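Local coordinates for protein NAD(P)H-FMN oxidoreductase (PDB 5LVA) that binds FMN in a flavodoxin-like fold and probably uses it to pass electrons from NAD(P)H, acting as a flavin or quinone reductase, at residues A22-D27 / E161-Y166. Sequence-based numbering, arbitrary orientation.
Sequences ADTLKD and EGATQY
Thr24 and Leu25 meet Tyr166 and Ala163 where, in this flavodoxin-like fold, residues 22-27, which lie on helix 17-23, pack against the C-terminal helix 156-171 over the central parallel sheet. The inner half of the contact is the tight one. Leu25 crosses the Tyr166 ring at about a right angle, and its CD1 lies 3.5 Å from Tyr166 CE1, an apolar contact reaching the hydroxyl end of the ring. Tyr166 holds its ring out from the helix towards Thr24 and Leu25 because CG is turned opposite the backbone N (chi1 160°); the ring also stacks on Phe21 and touches Val5 of strand 3-7. The buried phenol OH is satisfied by a hydrogen bond with Gln63. Cut back to an alanine, this position would probably leave a gap beside Leu25 and Phe21 and Gln63 without its hydroxyl partner. The Tyr166 side chain lies about 6 Å from that of Asn18, an FMN-binding residue of helix 17-23, and about 10 Å from the bound FMN.

Towards solvent the packing thins to a partly exposed threonine. Thr24 OG1 sits at the ring edge, 3.9 Å from Tyr166 CD1, and its hydrogen bond goes to Phe21 O instead of across the contact, while Thr24 O accepts one from Arg167 NE of helix 156-171. Farther out, Lys26 NZ bridges to Asp23 OD1 at 3.3 Å within the type I turn. The thin margin of the contact pairs partly exposed Thr24 with buried Ala163, Thr24 CG2 lying 3.9 Å from Ala163 CB.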
loop_
_atom_site.group_PDB
_atom_site.type_symbol
_atom_site.label_atom_id
_atom_site.label_comp_id
_atom_site.label_asym_id
_atom_site.label_seq_id
_atom_site.Cartn_x
_atom_site.Cartn_y
_atom_site.Cartn_z
ATOM N N ALA A 22 -2.063 7.669 -7.938
ATOM C CA ALA A 22 -0.863 8.400 -7.570
ATOM C C ALA A 22 -0.906 9.869 -8.010
ATOM O O ALA A 22 -0.450 10.738 -7.277
ATOM C CB ALA A 22 0.357 7.718 -8.155
ATOM N N ASP A 23 -1.452 10.141 -9.194
ATOM C CA ASP A 23 -1.505 11.506 -9.735
ATOM C C ASP A 23 -2.221 12.495 -8.827
ATOM O O ASP A 23 -1.879 13.670 -8.786
ATOM C CB ASP A 23 -2.198 11.526 -11.104
ATOM C CG ASP A 23 -1.294 11.076 -12.231
ATOM O OD1 ASP A 23 -0.062 11.104 -12.066
ATOM O OD2 ASP A 23 -1.829 10.702 -13.294
ATOM N N THR A 24 -3.221 12.012 -8.105
ATOM C CA THR A 24 -4.057 12.870 -7.285
ATOM C C THR A 24 -3.342 13.372 -6.034
ATOM O O THR A 24 -3.859 14.231 -5.339
ATOM C CB THR A 24 -5.329 12.139 -6.862
ATOM O OG1 THR A 24 -4.993 11.124 -5.916
ATOM C CG2 THR A 24 -5.983 11.486 -8.052
ATOM N N LEU A 25 -2.151 12.848 -5.757
ATOM C CA LEU A 25 -1.417 13.198 -4.541
ATOM C C LEU A 25 -0.130 14.021 -4.768
ATOM O O LEU A 25 0.553 14.388 -3.813
ATOM C CB LEU A 25 -1.071 11.919 -3.780
ATOM C CG LEU A 25 -2.218 11.112 -3.151
ATOM C CD1 LEU A 25 -1.684 9.838 -2.542
ATOM C CD2 LEU A 25 -2.963 11.905 -2.090
ATOM N N LYS A 26 0.185 14.333 -6.022
ATOM C CA LYS A 26 1.429 15.038 -6.353
ATOM C C LYS A 26 1.449 16.513 -5.950
ATOM O O LYS A 26 2.230 17.298 -6.499
ATOM C CB LYS A 26 1.716 14.972 -7.859
ATOM C CG LYS A 26 1.719 13.595 -8.493
ATOM C CD LYS A 26 1.535 13.721 -10.009
ATOM C CE LYS A 26 2.307 12.636 -10.758
ATOM N NZ LYS A 26 2.423 11.388 -9.944
ATOM N N ASP A 27 0.607 16.897 -5.002
ATOM C CA ASP A 27 0.501 18.300 -4.636
ATOM C C ASP A 27 -0.187 18.442 -3.295
ATOM O O ASP A 27 -0.220 19.524 -2.717
ATOM C CB ASP A 27 -0.255 19.084 -5.715
ATOM C CG ASP A 27 -1.596 18.450 -6.071
ATOM O OD1 ASP A 27 -1.729 17.210 -5.945
ATOM O OD2 ASP A 27 -2.517 19.194 -6.477
ATOM N N GLU A 161 -13.758 8.738 -10.404
ATOM C CA GLU A 161 -14.397 8.719 -9.097
ATOM C C GLU A 161 -13.644 7.791 -8.132
ATOM O O GLU A 161 -13.591 8.032 -6.932
ATOM C CB GLU A 161 -15.858 8.302 -9.226
ATOM C CG GLU A 161 -16.525 7.906 -7.920
ATOM C CD GLU A 161 -16.876 9.080 -7.016
ATOM O OE1 GLU A 161 -16.597 10.241 -7.368
ATOM O OE2 GLU A 161 -17.453 8.827 -5.938
ATOM N N GLY A 162 -13.042 6.738 -8.663
ATOM C CA GLY A 162 -12.238 5.860 -7.844
ATOM C C GLY A 162 -11.011 6.576 -7.330
ATOM O O GLY A 162 -10.621 6.404 -6.182
ATOM N N ALA A 163 -10.412 7.395 -8.187
ATOM C CA ALA A 163 -9.206 8.140 -7.825
ATOM C C ALA A 163 -9.498 9.160 -6.744
ATOM O O ALA A 163 -8.740 9.297 -5.784
ATOM C CB ALA A 163 -8.602 8.826 -9.048
ATOM N N THR A 164 -10.599 9.880 -6.886
ATOM C CA THR A 164 -10.907 10.888 -5.891
ATOM C C THR A 164 -11.260 10.215 -4.569
ATOM O O THR A 164 -11.022 10.769 -3.502
ATOM C CB THR A 164 -12.036 11.835 -6.360
ATOM O OG1 THR A 164 -12.506 12.610 -5.256
ATOM C CG2 THR A 164 -13.176 11.078 -6.914
ATOM N N GLN A 165 -11.796 9.001 -4.643
ATOM C CA GLN A 165 -12.134 8.255 -3.443
ATOM C C GLN A 165 -10.877 7.739 -2.763
ATOM O O GLN A 165 -10.800 7.674 -1.537
ATOM C CB GLN A 165 -13.076 7.099 -3.768
ATOM C CG GLN A 165 -14.509 7.521 -3.972
ATOM C CD GLN A 165 -15.050 8.287 -2.793
ATOM O OE1 GLN A 165 -14.697 8.015 -1.650
ATOM N NE2 GLN A 165 -15.919 9.247 -3.063
ATOM N N TYR A 166 -9.894 7.373 -3.573
ATOM C CA TYR A 166 -8.602 6.962 -3.066
ATOM C C TYR A 166 -7.986 8.102 -2.269
ATOM O O TYR A 166 -7.512 7.911 -1.159
ATOM C CB TYR A 166 -7.706 6.536 -4.232
ATOM C CG TYR A 166 -6.218 6.535 -3.966
ATOM C CD1 TYR A 166 -5.462 7.685 -4.134
ATOM C CD2 TYR A 166 -5.558 5.373 -3.602
ATOM C CE1 TYR A 166 -4.103 7.686 -3.906
ATOM C CE2 TYR A 166 -4.195 5.365 -3.375
ATOM C CZ TYR A 166 -3.475 6.526 -3.534
ATOM O OH TYR A 166 -2.124 6.521 -3.313
#